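Local coordinates for 2-heptyl-3-hydroxy-4(1H)-quinolone dioxygenase (PDB 6RB3), which cleaves the ring of the Pseudomonas quinolone signal with molecular oxygen, giving N-octanoylanthranilate and carbon monoxide, and so helps to degrade this quorum-sensing molecule, at residues A[25-30]-A[49-54]; A[119-124]-A[214-219]; A[139-144]-A[175-180]; A[153-158]-A[244-249]. The protein carries 2 engineered substitutions. All blocks are in the same frame, centred on the assembly; numbering follows the deposited sequence.

Contact 1: A[25-30]-A[49-54]; sequences FVTLSG and QRTVRV. With JWW (2-heptylquinoline-3,4-diol), chain D.
Q49 meets F25 through the aliphatic part of its side chain: CG lies 3.7 Å from F25 CE2, while the amide end turns off to the backbone of P21. R50 contributes its carbonyl, which receives F25 N and opens the parallel pairing of strands 24-28 and 51-54. T51 puts OG1 near the edge of the F25 ring, and the same hydroxyl is bonded back to Q49 O at 2.9 Å, which ties down the residues leading into the strand. V52 bonds on both sides of its peptide, V52 N to F25 O at 2.7 Å and V52 O from T27 N at 3.1 Å, the alternation expected of parallel strands. R53 lies alongside T27, its CB and CG both 3.2 Å from T27 OG1, and then bends at chi3 (-65°) to carry its charge to D15 and D39. V54 N closes the pairing on T27 O, and the branched V54 side chain packs its CB 3.8 Å from L28 CD2 and its CG2 against V26 CG1. Beyond the pairing, one water links T27 OG1, S29 OG and V54 O, and a second joins S29 N to V54 O, so the backbone stays hydrated as the strands part. G30, without a side chain, lets the substrate chain approach. Helix 42-48 completes the right-handed beta-alpha-beta unit and packs L45 on F25, T27 and T51; helix 71-85 covers the V26, L28 and V54 face, and strand 90-95 continues the sheet beyond 24-28.

Contact 2: A[119-124]-A[214-219]; sequences ILDLIM and FSHPKI
D121 and S215 make the hydrogen bond of this contact: S215 N donates to D121 OD2 at 3.1 Å, coming from above the carboxylate plane (45° out of it) with a bent N-H angle of 140°. H216 N lies 3.0 Å from D121 OD2. The remaining contacts are apolar or mixed. F214 CB rests 3.7 Å from D121 CG, its ring turned away toward Y222 and H226. H216 sets its CB beside both carboxylate oxygens, whereas its imidazole leaves for S154 O, to which NE2 is bonded. P217, rigid and without an N-H, brings CD to 3.8 Å from D121 OD1, and its CG loosely meets I123 CD1 at 4.4 Å. The backbone of D121 has positive phi (43°), marking a sharp turn where strand 116-120 ends. In the alpha/beta hydrolase fold this is the sixth strand, one before the canonical place of the triad acid; D121 is inferred to raise the basicity of the active-site histidine, whose position is occupied by the engineered A246, and the loop after strand 209-214 holds its carboxylate.

Contact 3: A[139-144]-A[175-180]; sequences QDPERW and HGFDMW. With JWW (2-heptylquinoline-3,4-diol), chain D.
W144 presents one indole face to the start of helix 177-194: F177 CB stands over the five-membered ring, 3.8 Å from its centroid, and the backbone of G176 covers the same face nearer the rim. P141 O lies at the indole edge. The F177 ring in turn has P141 CA over a face, a CH-pi contact 4.0 Å from the centroid, and Q139 O at its edge, 3.4 Å from F177 CE1. W180 receives W144 CZ3 over a face, 3.5 Å from W180 CD1; the two indoles are turned 28° from parallel but slid so far that they barely overlap. With chi1 at 80°, W144 holds its indole between its own N and carbonyl carbon, which sets it against the helix start. At the N-cap, G176 CA lies 3.6 Å from W144 CH2. In the 139-144 loop, D140 OD1 accepts from E142 N in an Asx turn and OD2 bridges to R143 NE. W180 also reaches the substrate, CZ3 lying 3.6 Å from JWW C03, and packs on W155. This aromatic cluster belongs to the helical cap of the alpha/beta hydrolase fold, where it joins two cap elements, with W180 reaching into the quinolone pocket.

Contact 4: A[153-158]-A[244-249]; sequences QSWLAG and ETAFPG. Engineered in segment 244-249: A246 (natural residue His). With JWW (2-heptylquinoline-3,4-diol), chain D.
W155 and F247 meet beside the bound quinolone, W155 CB lying 3.8 Å from F247 CE2 in an oblique meeting, the ring planes 89° apart. Both reach the substrate: W155 CZ2 comes to 3.2 Å from JWW C07, and F247 CE1 lies 3.8 Å from JWW C14, an alkyl-chain carbon at the edge of its ring. The broad indole can touch both the heterocycle and the start of the heptyl chain, and a phenyl ring suits the heptyl tail. W155 CB also touches the methyl of A246, 3.9 Å from A246 CB; this alanine is an engineered replacement of the natural histidine.

Behind these side chains the backbone sets the spacing. A246 N donates to W155 O at 2.9 Å, in the carbonyl plane and on a lone pair, with a nearly straight N-H angle of 161°. T245 CA-H makes a bent contact with the same W155 O, so the last turn of helix 144-156 holds the loop through one carbonyl. Just after the helix, A157 takes positive phi and lays its CB 3.6 Å from E244 O.

Farther out, T245 OG1 accepts from F247 N at 3.2 Å, an ST turn that shapes the chain just before helix 248-251. OG1 is placed for this between its own backbone N and carbonyl carbon (chi1 76°), and E251 bonds it from the helix. The loop that in the natural protein carries the inferred active-site histidine of this alpha/beta hydrolase fold thus meets the helical cap over the active site, where A246 occupies the inferred proton donor/acceptor position.

Overall arrangement
From the N terminus, contact 1 closes first, joining neighbouring parallel strands through the short helix 42-48, and it finishes before any other contact opens. Contact 2 then opens at the end of strand 116-120 and closes 90 residues later beyond strand 209-214, with the helical cap inserted between; contact 3 lies wholly within that interval and links two cap elements. Contact 4 begins inside the loops of both contacts 2 and 3 and ends after them, so it crosses each, tying cap helix 144-156 to the loop after strand 236-240. Contacts 2 and 4 touch through H216 and S154, while contacts 1, 3 and 4 all reach the substrate.

Contact 1: A[25-30]-A[49-54]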
# COMPACT_ATOMS: atom_id res chain seq x y z
N PHE A 25 -11.22 8.73 -0.82
CA PHE A 25 -9.85 8.21 -0.77
C PHE A 25 -9.68 7.28 0.42
O PHE A 25 -10.08 7.64 1.53
CB PHE A 25 -8.81 9.33 -0.66
CG PHE A 25 -8.58 10.08 -1.95
CD1 PHE A 25 -8.35 9.41 -3.15
CD2 PHE A 25 -8.54 11.44 -1.95
CE1 PHE A 25 -8.13 10.09 -4.30
CE2 PHE A 25 -8.29 12.15 -3.11
CZ PHE A 25 -8.11 11.49 -4.29
N VAL A 26 -9.08 6.12 0.21
CA VAL A 26 -8.88 5.10 1.25
C VAL A 26 -7.40 4.76 1.24
O VAL A 26 -6.91 4.09 0.31
CB VAL A 26 -9.72 3.83 1.02
CG1 VAL A 26 -9.47 2.75 2.03
CG2 VAL A 26 -11.20 4.19 1.04
N THR A 27 -6.69 5.19 2.26
CA THR A 27 -5.26 4.93 2.30
C THR A 27 -4.98 3.59 2.96
O THR A 27 -5.68 3.18 3.86
CB THR A 27 -4.51 6.05 3.02
OG1 THR A 27 -4.69 5.94 4.43
CG2 THR A 27 -5.04 7.44 2.53
N LEU A 28 -3.99 2.89 2.43
CA LEU A 28 -3.62 1.56 2.85
C LEU A 28 -2.10 1.50 2.92
O LEU A 28 -1.40 1.88 1.99
CB LEU A 28 -4.17 0.54 1.87
CG LEU A 28 -5.69 0.49 1.84
CD1 LEU A 28 -5.98 -0.42 0.66
CD2 LEU A 28 -6.36 0.06 3.12
N SER A 29 -1.59 1.10 4.05
CA SER A 29 -0.16 1.09 4.31
C SER A 29 0.44 -0.25 3.93
O SER A 29 -0.26 -1.19 3.56
CB SER A 29 0.09 1.42 5.78
OG SER A 29 -0.58 2.63 6.09
N GLY A 30 1.77 -0.28 3.95
CA GLY A 30 2.48 -1.52 3.84
C GLY A 30 2.35 -2.34 5.11
O GLY A 30 1.57 -2.06 6.02
N GLN A 49 -11.15 15.20 -1.20
CA GLN A 49 -12.18 14.18 -1.11
C GLN A 49 -12.26 13.69 0.33
O GLN A 49 -11.28 13.79 1.08
CB GLN A 49 -11.92 12.99 -2.06
CG GLN A 49 -11.73 13.37 -3.52
CD GLN A 49 -12.98 13.92 -4.23
OE1 GLN A 49 -12.88 14.65 -5.24
NE2 GLN A 49 -14.15 13.56 -3.72
N ARG A 50 -13.42 13.18 0.72
CA ARG A 50 -13.49 12.46 1.97
C ARG A 50 -12.42 11.38 1.93
O ARG A 50 -12.30 10.65 0.94
CB ARG A 50 -14.86 11.84 2.16
CG ARG A 50 -14.97 11.09 3.46
CD ARG A 50 -16.31 10.39 3.49
NE ARG A 50 -16.50 9.56 4.66
CZ ARG A 50 -17.59 8.82 4.87
NH1 ARG A 50 -18.58 8.84 3.98
NH2 ARG A 50 -17.71 8.10 5.97
N THR A 51 -11.64 11.29 3.02
CA THR A 51 -10.47 10.40 3.11
C THR A 51 -10.61 9.54 4.36
O THR A 51 -10.62 10.07 5.48
CB THR A 51 -9.19 11.22 3.18
OG1 THR A 51 -9.13 12.03 2.03
CG2 THR A 51 -7.94 10.36 3.20
N VAL A 52 -10.67 8.22 4.15
CA VAL A 52 -10.68 7.26 5.23
C VAL A 52 -9.35 6.55 5.20
O VAL A 52 -9.05 5.86 4.22
CB VAL A 52 -11.81 6.24 5.09
CG1 VAL A 52 -11.74 5.23 6.24
CG2 VAL A 52 -13.15 6.91 5.09
N ARG A 53 -8.54 6.70 6.25
CA ARG A 53 -7.27 6.00 6.39
C ARG A 53 -7.46 4.72 7.20
O ARG A 53 -8.03 4.75 8.29
CB ARG A 53 -6.25 6.88 7.09
CG ARG A 53 -5.98 8.14 6.38
CD ARG A 53 -4.82 8.88 7.01
NE ARG A 53 -5.10 9.30 8.37
CZ ARG A 53 -4.17 9.76 9.19
NH1 ARG A 53 -2.91 9.83 8.73
NH2 ARG A 53 -4.46 10.18 10.41
N VAL A 54 -6.96 3.62 6.68
CA VAL A 54 -7.29 2.32 7.23
C VAL A 54 -6.04 1.59 7.66
O VAL A 54 -5.05 1.55 6.93
CB VAL A 54 -8.07 1.47 6.22
CG1 VAL A 54 -8.23 0.10 6.79
CG2 VAL A 54 -9.40 2.05 5.86
C10 JWW D . 7.83 -2.90 1.66
C13 JWW D . 7.11 -1.17 5.34
C15 JWW D . 7.29 -0.19 7.63
C17 JWW D . 9.44 -0.04 8.80
C01 JWW D . 9.03 -6.36 2.65
C02 JWW D . 8.88 -7.23 3.73
C03 JWW D . 8.11 -6.87 4.82
C04 JWW D . 7.51 -5.63 4.83
C05 JWW D . 7.67 -4.81 3.75
C06 JWW D . 8.41 -5.13 2.65
C07 JWW D . 8.53 -4.17 1.56
C09 JWW D . 7.12 -2.61 2.82
C11 JWW D . 6.34 -1.30 2.99
C12 JWW D . 5.89 -1.14 4.45
C14 JWW D . 7.21 0.14 6.13
C16 JWW D . 8.27 0.79 8.28
N08 JWW D . 7.04 -3.58 3.83
O18 JWW D . 7.94 -1.95 0.64
O19 JWW D . 9.29 -4.44 0.39
O HOH W 1 -3.43 3.65 6.00
O HOH W 2 -3.24 -0.24 6.25

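Contact 2: A[119-124]-A[214-219]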
# COMPACT_ATOMS: atom_id res chain seq x y z
N ILE A 119 -1.06 2.77 -6.45
CA ILE A 119 -0.04 2.01 -5.74
C ILE A 119 1.21 2.86 -5.68
O ILE A 119 1.51 3.62 -6.61
CB ILE A 119 0.22 0.65 -6.42
CG1 ILE A 119 -1.10 -0.12 -6.43
CG2 ILE A 119 1.28 -0.12 -5.74
CD1 ILE A 119 -1.01 -1.41 -7.10
N LEU A 120 1.91 2.76 -4.55
CA LEU A 120 3.09 3.57 -4.26
C LEU A 120 4.28 2.64 -4.09
O LEU A 120 4.33 1.88 -3.13
CB LEU A 120 2.91 4.38 -2.97
CG LEU A 120 1.68 5.26 -2.88
CD1 LEU A 120 1.67 6.02 -1.57
CD2 LEU A 120 1.58 6.25 -3.99
N ASP A 121 5.22 2.71 -5.03
CA ASP A 121 6.48 1.96 -4.98
C ASP A 121 6.30 0.50 -4.53
O ASP A 121 6.69 0.11 -3.42
CB ASP A 121 7.50 2.65 -4.06
CG ASP A 121 8.91 2.73 -4.70
OD1 ASP A 121 9.34 1.66 -5.18
OD2 ASP A 121 9.54 3.83 -4.76
N LEU A 122 5.69 -0.31 -5.39
CA LEU A 122 5.60 -1.75 -5.25
C LEU A 122 6.38 -2.40 -6.39
O LEU A 122 6.17 -2.08 -7.57
CB LEU A 122 4.13 -2.16 -5.33
CG LEU A 122 3.81 -3.64 -5.49
CD1 LEU A 122 4.32 -4.42 -4.32
CD2 LEU A 122 2.29 -3.83 -5.72
N ILE A 123 7.25 -3.35 -6.05
CA ILE A 123 8.07 -4.00 -7.06
C ILE A 123 7.18 -4.62 -8.13
O ILE A 123 6.51 -5.63 -7.89
CB ILE A 123 9.01 -5.04 -6.44
CG1 ILE A 123 10.02 -4.38 -5.48
CG2 ILE A 123 9.78 -5.78 -7.51
CD1 ILE A 123 10.59 -3.08 -6.03
N MET A 124 7.20 -4.05 -9.33
CA MET A 124 6.36 -4.54 -10.43
C MET A 124 6.97 -5.71 -11.22
O MET A 124 6.24 -6.34 -12.00
CB MET A 124 6.11 -3.40 -11.41
CG MET A 124 5.25 -2.33 -10.84
SD MET A 124 3.58 -2.96 -10.55
CE MET A 124 2.99 -1.71 -9.42
N PHE A 214 6.27 5.83 -8.14
CA PHE A 214 7.44 5.32 -7.45
C PHE A 214 8.66 6.21 -7.68
O PHE A 214 8.75 6.92 -8.69
CB PHE A 214 7.75 3.92 -7.97
CG PHE A 214 7.86 3.85 -9.48
CD1 PHE A 214 6.75 3.61 -10.28
CD2 PHE A 214 9.08 4.01 -10.09
CE1 PHE A 214 6.87 3.50 -11.67
CE2 PHE A 214 9.20 3.94 -11.49
CZ PHE A 214 8.09 3.69 -12.27
N SER A 215 9.58 6.17 -6.72
CA SER A 215 10.90 6.70 -6.94
C SER A 215 11.99 5.64 -7.11
O SER A 215 13.06 5.96 -7.63
CB SER A 215 11.31 7.61 -5.78
OG SER A 215 10.59 8.81 -5.81
N HIS A 216 11.74 4.40 -6.71
CA HIS A 216 12.95 3.82 -6.22
C HIS A 216 13.77 3.11 -7.28
O HIS A 216 14.83 3.61 -7.65
CB HIS A 216 12.80 2.80 -5.14
CG HIS A 216 13.78 3.00 -4.04
ND1 HIS A 216 14.32 4.25 -3.80
CD2 HIS A 216 14.37 2.15 -3.16
CE1 HIS A 216 15.14 4.17 -2.77
NE2 HIS A 216 15.18 2.91 -2.36
N PRO A 217 13.34 1.88 -7.74
CA PRO A 217 14.19 1.11 -8.67
C PRO A 217 14.81 2.19 -9.55
O PRO A 217 14.12 3.16 -9.92
CB PRO A 217 13.22 0.18 -9.39
CG PRO A 217 11.96 0.23 -8.62
CD PRO A 217 11.90 1.62 -7.95
N LYS A 218 16.12 2.17 -9.73
CA LYS A 218 16.77 3.22 -10.51
C LYS A 218 16.13 3.35 -11.88
O LYS A 218 15.45 2.42 -12.35
CB LYS A 218 18.28 2.95 -10.70
CG LYS A 218 18.56 1.70 -11.54
CD LYS A 218 19.99 1.24 -11.45
CE LYS A 218 20.16 -0.08 -12.21
NZ LYS A 218 21.58 -0.50 -12.28
N ILE A 219 16.37 4.46 -12.54
CA ILE A 219 15.77 4.70 -13.85
C ILE A 219 16.38 3.75 -14.86
O ILE A 219 17.59 3.44 -14.79
CB ILE A 219 16.01 6.16 -14.26
CG1 ILE A 219 15.51 7.13 -13.19
CG2 ILE A 219 15.27 6.48 -15.54
CD1 ILE A 219 16.27 8.45 -13.14

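Contact 3: A[139-144]-A[175-180]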
# COMPACT_ATOMS: atom_id res chain seq x y z
N GLN A 139 11.47 -14.47 8.01
CA GLN A 139 10.70 -15.57 8.58
C GLN A 139 11.54 -16.47 9.49
O GLN A 139 10.99 -17.38 10.11
CB GLN A 139 10.06 -16.42 7.49
CG GLN A 139 9.15 -15.73 6.53
CD GLN A 139 8.67 -16.67 5.45
OE1 GLN A 139 8.06 -17.70 5.75
NE2 GLN A 139 8.95 -16.35 4.20
N ASP A 140 12.85 -16.21 9.60
CA ASP A 140 13.75 -16.98 10.47
C ASP A 140 13.78 -16.34 11.85
O ASP A 140 14.23 -15.18 11.98
CB ASP A 140 15.14 -17.02 9.84
CG ASP A 140 16.18 -17.69 10.71
OD1 ASP A 140 15.84 -18.28 11.75
OD2 ASP A 140 17.37 -17.63 10.35
N PRO A 141 13.35 -17.05 12.90
CA PRO A 141 13.26 -16.42 14.23
C PRO A 141 14.57 -15.83 14.73
O PRO A 141 14.55 -14.94 15.60
CB PRO A 141 12.81 -17.57 15.14
CG PRO A 141 12.32 -18.63 14.27
CD PRO A 141 13.03 -18.49 12.96
N GLU A 142 15.72 -16.32 14.25
CA GLU A 142 17.00 -15.94 14.82
C GLU A 142 17.61 -14.70 14.17
O GLU A 142 18.42 -14.03 14.82
CB GLU A 142 17.97 -17.12 14.71
CG GLU A 142 18.03 -17.98 15.97
CD GLU A 142 18.95 -17.37 17.04
OE1 GLU A 142 18.96 -16.12 17.19
OE2 GLU A 142 19.68 -18.13 17.71
N ARG A 143 17.23 -14.37 12.95
CA ARG A 143 17.78 -13.20 12.28
C ARG A 143 16.73 -12.37 11.56
O ARG A 143 17.08 -11.61 10.63
CB ARG A 143 18.88 -13.65 11.30
CG ARG A 143 18.65 -15.05 10.74
CD ARG A 143 19.57 -15.37 9.56
NE ARG A 143 18.79 -15.78 8.40
CZ ARG A 143 19.27 -15.89 7.16
NH1 ARG A 143 20.56 -15.65 6.92
NH2 ARG A 143 18.46 -16.26 6.17
N TRP A 144 15.45 -12.44 11.98
CA TRP A 144 14.44 -11.59 11.35
C TRP A 144 14.78 -10.11 11.52
O TRP A 144 14.52 -9.30 10.61
CB TRP A 144 13.05 -11.88 11.92
CG TRP A 144 12.76 -11.22 13.25
CD1 TRP A 144 12.86 -11.81 14.48
CD2 TRP A 144 12.30 -9.88 13.48
NE1 TRP A 144 12.51 -10.92 15.45
CE2 TRP A 144 12.15 -9.73 14.88
CE3 TRP A 144 12.00 -8.80 12.65
CZ2 TRP A 144 11.72 -8.54 15.46
CZ3 TRP A 144 11.55 -7.61 13.22
CH2 TRP A 144 11.42 -7.49 14.61
N HIS A 175 6.02 -3.76 16.55
CA HIS A 175 5.88 -5.03 15.86
C HIS A 175 7.16 -5.84 16.05
O HIS A 175 8.24 -5.29 16.35
CB HIS A 175 5.60 -4.88 14.35
CG HIS A 175 4.28 -4.26 14.03
ND1 HIS A 175 3.08 -4.91 14.22
CD2 HIS A 175 3.98 -3.05 13.50
CE1 HIS A 175 2.10 -4.11 13.83
NE2 HIS A 175 2.62 -2.98 13.39
N GLY A 176 7.04 -7.14 15.83
CA GLY A 176 8.16 -8.06 15.97
C GLY A 176 8.00 -9.27 15.08
O GLY A 176 7.47 -9.16 13.96
N PHE A 177 8.47 -10.42 15.56
CA PHE A 177 8.64 -11.55 14.64
C PHE A 177 7.30 -12.06 14.10
O PHE A 177 7.23 -12.49 12.94
CB PHE A 177 9.46 -12.65 15.34
CG PHE A 177 9.51 -13.92 14.57
CD1 PHE A 177 10.28 -14.03 13.43
CD2 PHE A 177 8.72 -14.99 14.96
CE1 PHE A 177 10.27 -15.21 12.69
CE2 PHE A 177 8.71 -16.15 14.24
CZ PHE A 177 9.49 -16.27 13.10
N ASP A 178 6.21 -11.99 14.87
CA ASP A 178 4.95 -12.50 14.36
C ASP A 178 4.55 -11.80 13.06
O ASP A 178 4.24 -12.46 12.06
CB ASP A 178 3.84 -12.34 15.41
CG ASP A 178 2.45 -12.65 14.85
OD1 ASP A 178 2.10 -13.83 14.78
OD2 ASP A 178 1.71 -11.71 14.48
N MET A 179 4.58 -10.47 13.04
CA MET A 179 4.05 -9.74 11.89
C MET A 179 5.05 -9.69 10.75
O MET A 179 4.67 -9.78 9.57
CB MET A 179 3.68 -8.32 12.29
CG MET A 179 2.70 -7.64 11.33
SD MET A 179 1.18 -8.58 11.20
CE MET A 179 0.16 -7.84 12.48
N TRP A 180 6.34 -9.53 11.08
CA TRP A 180 7.34 -9.46 10.02
C TRP A 180 7.48 -10.79 9.31
O TRP A 180 7.74 -10.79 8.10
CB TRP A 180 8.68 -9.03 10.61
CG TRP A 180 8.78 -7.54 10.72
CD1 TRP A 180 8.48 -6.78 11.81
CD2 TRP A 180 9.20 -6.64 9.70
NE1 TRP A 180 8.71 -5.45 11.54
CE2 TRP A 180 9.16 -5.34 10.24
CE3 TRP A 180 9.63 -6.80 8.38
CZ2 TRP A 180 9.50 -4.22 9.51
CZ3 TRP A 180 9.97 -5.68 7.66
CH2 TRP A 180 9.91 -4.41 8.22
C10 JWW D . 7.83 -2.90 1.66
C13 JWW D . 7.11 -1.17 5.34
C15 JWW D . 7.29 -0.19 7.63
C17 JWW D . 9.44 -0.04 8.80
C01 JWW D . 9.03 -6.36 2.65
C02 JWW D . 8.88 -7.23 3.73
C03 JWW D . 8.11 -6.87 4.82
C04 JWW D . 7.51 -5.63 4.83
C05 JWW D . 7.67 -4.81 3.75
C06 JWW D . 8.41 -5.13 2.65
C07 JWW D . 8.53 -4.17 1.56
C09 JWW D . 7.12 -2.61 2.82
C11 JWW D . 6.34 -1.30 2.99
C12 JWW D . 5.89 -1.14 4.45
C14 JWW D . 7.21 0.14 6.13
C16 JWW D . 8.27 0.79 8.28
N08 JWW D . 7.04 -3.58 3.83
O18 JWW D . 7.94 -1.95 0.64
O19 JWW D . 9.29 -4.44 0.39

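Contact 4: A[153-158]-A[244-249]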
# COMPACT_ATOMS: atom_id res chain seq x y z
N GLN A 153 17.23 -0.31 4.99
CA GLN A 153 18.33 0.45 4.40
C GLN A 153 18.10 0.63 2.90
O GLN A 153 18.26 1.73 2.38
CB GLN A 153 19.65 -0.27 4.67
CG GLN A 153 20.80 0.61 5.16
CD GLN A 153 20.57 1.25 6.54
OE1 GLN A 153 19.58 0.96 7.22
NE2 GLN A 153 21.49 2.13 6.95
N SER A 154 17.71 -0.44 2.20
CA SER A 154 17.35 -0.28 0.79
C SER A 154 16.33 0.84 0.60
O SER A 154 16.50 1.72 -0.25
CB SER A 154 16.75 -1.55 0.18
OG SER A 154 17.66 -2.62 0.23
N TRP A 155 15.24 0.81 1.37
CA TRP A 155 14.14 1.75 1.16
C TRP A 155 14.63 3.17 1.33
O TRP A 155 14.16 4.10 0.65
CB TRP A 155 12.99 1.48 2.13
CG TRP A 155 12.45 0.13 2.03
CD1 TRP A 155 12.46 -0.69 0.93
CD2 TRP A 155 11.81 -0.62 3.08
NE1 TRP A 155 11.87 -1.89 1.24
CE2 TRP A 155 11.46 -1.87 2.55
CE3 TRP A 155 11.49 -0.33 4.42
CZ2 TRP A 155 10.81 -2.84 3.31
CZ3 TRP A 155 10.84 -1.29 5.16
CH2 TRP A 155 10.51 -2.53 4.61
N LEU A 156 15.57 3.36 2.27
CA LEU A 156 16.00 4.70 2.63
C LEU A 156 17.06 5.25 1.67
O LEU A 156 17.11 6.46 1.44
CB LEU A 156 16.58 4.72 4.04
CG LEU A 156 15.68 4.28 5.18
CD1 LEU A 156 16.55 4.14 6.41
CD2 LEU A 156 14.60 5.30 5.29
N ALA A 157 17.94 4.39 1.15
CA ALA A 157 19.12 4.88 0.42
C ALA A 157 19.77 5.93 1.31
O ALA A 157 19.76 5.81 2.54
CB ALA A 157 18.73 5.43 -0.94
N GLY A 158 20.31 6.98 0.74
CA GLY A 158 21.04 7.87 1.61
C GLY A 158 20.23 9.05 2.09
O GLY A 158 20.79 10.14 2.28
N GLU A 244 14.46 10.16 -3.22
CA GLU A 244 15.51 9.21 -2.87
C GLU A 244 15.00 7.88 -2.31
O GLU A 244 15.75 6.89 -2.33
CB GLU A 244 16.44 9.85 -1.83
CG GLU A 244 17.16 11.05 -2.37
CD GLU A 244 17.89 11.85 -1.34
OE1 GLU A 244 17.51 11.86 -0.16
OE2 GLU A 244 18.90 12.48 -1.72
N THR A 245 13.75 7.84 -1.84
CA THR A 245 13.30 6.73 -1.00
C THR A 245 12.17 5.96 -1.65
O THR A 245 11.53 6.42 -2.62
CB THR A 245 12.83 7.22 0.37
OG1 THR A 245 11.52 7.83 0.26
CG2 THR A 245 13.77 8.27 0.90
N ALA A 246 11.92 4.78 -1.09
CA ALA A 246 10.82 3.92 -1.46
C ALA A 246 9.53 4.26 -0.69
O ALA A 246 8.67 3.39 -0.55
CB ALA A 246 11.24 2.47 -1.21
N PHE A 247 9.41 5.51 -0.20
CA PHE A 247 8.23 6.01 0.52
C PHE A 247 7.78 7.31 -0.15
O PHE A 247 7.81 8.39 0.45
CB PHE A 247 8.55 6.29 2.01
CG PHE A 247 8.88 5.07 2.86
CD1 PHE A 247 7.90 4.32 3.43
CD2 PHE A 247 10.17 4.72 3.12
CE1 PHE A 247 8.20 3.23 4.23
CE2 PHE A 247 10.49 3.64 3.91
CZ PHE A 247 9.52 2.89 4.46
N PRO A 248 7.40 7.27 -1.41
CA PRO A 248 7.02 8.53 -2.06
C PRO A 248 5.93 9.30 -1.31
O PRO A 248 5.94 10.55 -1.31
CB PRO A 248 6.53 8.08 -3.45
CG PRO A 248 6.21 6.64 -3.30
CD PRO A 248 7.08 6.07 -2.22
N GLY A 249 4.95 8.62 -0.70
CA GLY A 249 3.89 9.33 0.01
C GLY A 249 4.39 10.17 1.17
O GLY A 249 3.79 11.18 1.52
C10 JWW D . 7.83 -2.90 1.66
C13 JWW D . 7.11 -1.17 5.34
C15 JWW D . 7.29 -0.19 7.63
C17 JWW D . 9.44 -0.04 8.80
C01 JWW D . 9.03 -6.36 2.65
C02 JWW D . 8.88 -7.23 3.73
C03 JWW D . 8.11 -6.87 4.82
C04 JWW D . 7.51 -5.63 4.83
C05 JWW D . 7.67 -4.81 3.75
C06 JWW D . 8.41 -5.13 2.65
C07 JWW D . 8.53 -4.17 1.56
C09 JWW D . 7.12 -2.61 2.82
C11 JWW D . 6.34 -1.30 2.99
C12 JWW D . 5.89 -1.14 4.45
C14 JWW D . 7.21 0.14 6.13
C16 JWW D . 8.27 0.79 8.28
N08 JWW D . 7.04 -3.58 3.83
O18 JWW D . 7.94 -1.95 0.64
O19 JWW D . 9.29 -4.44 0.39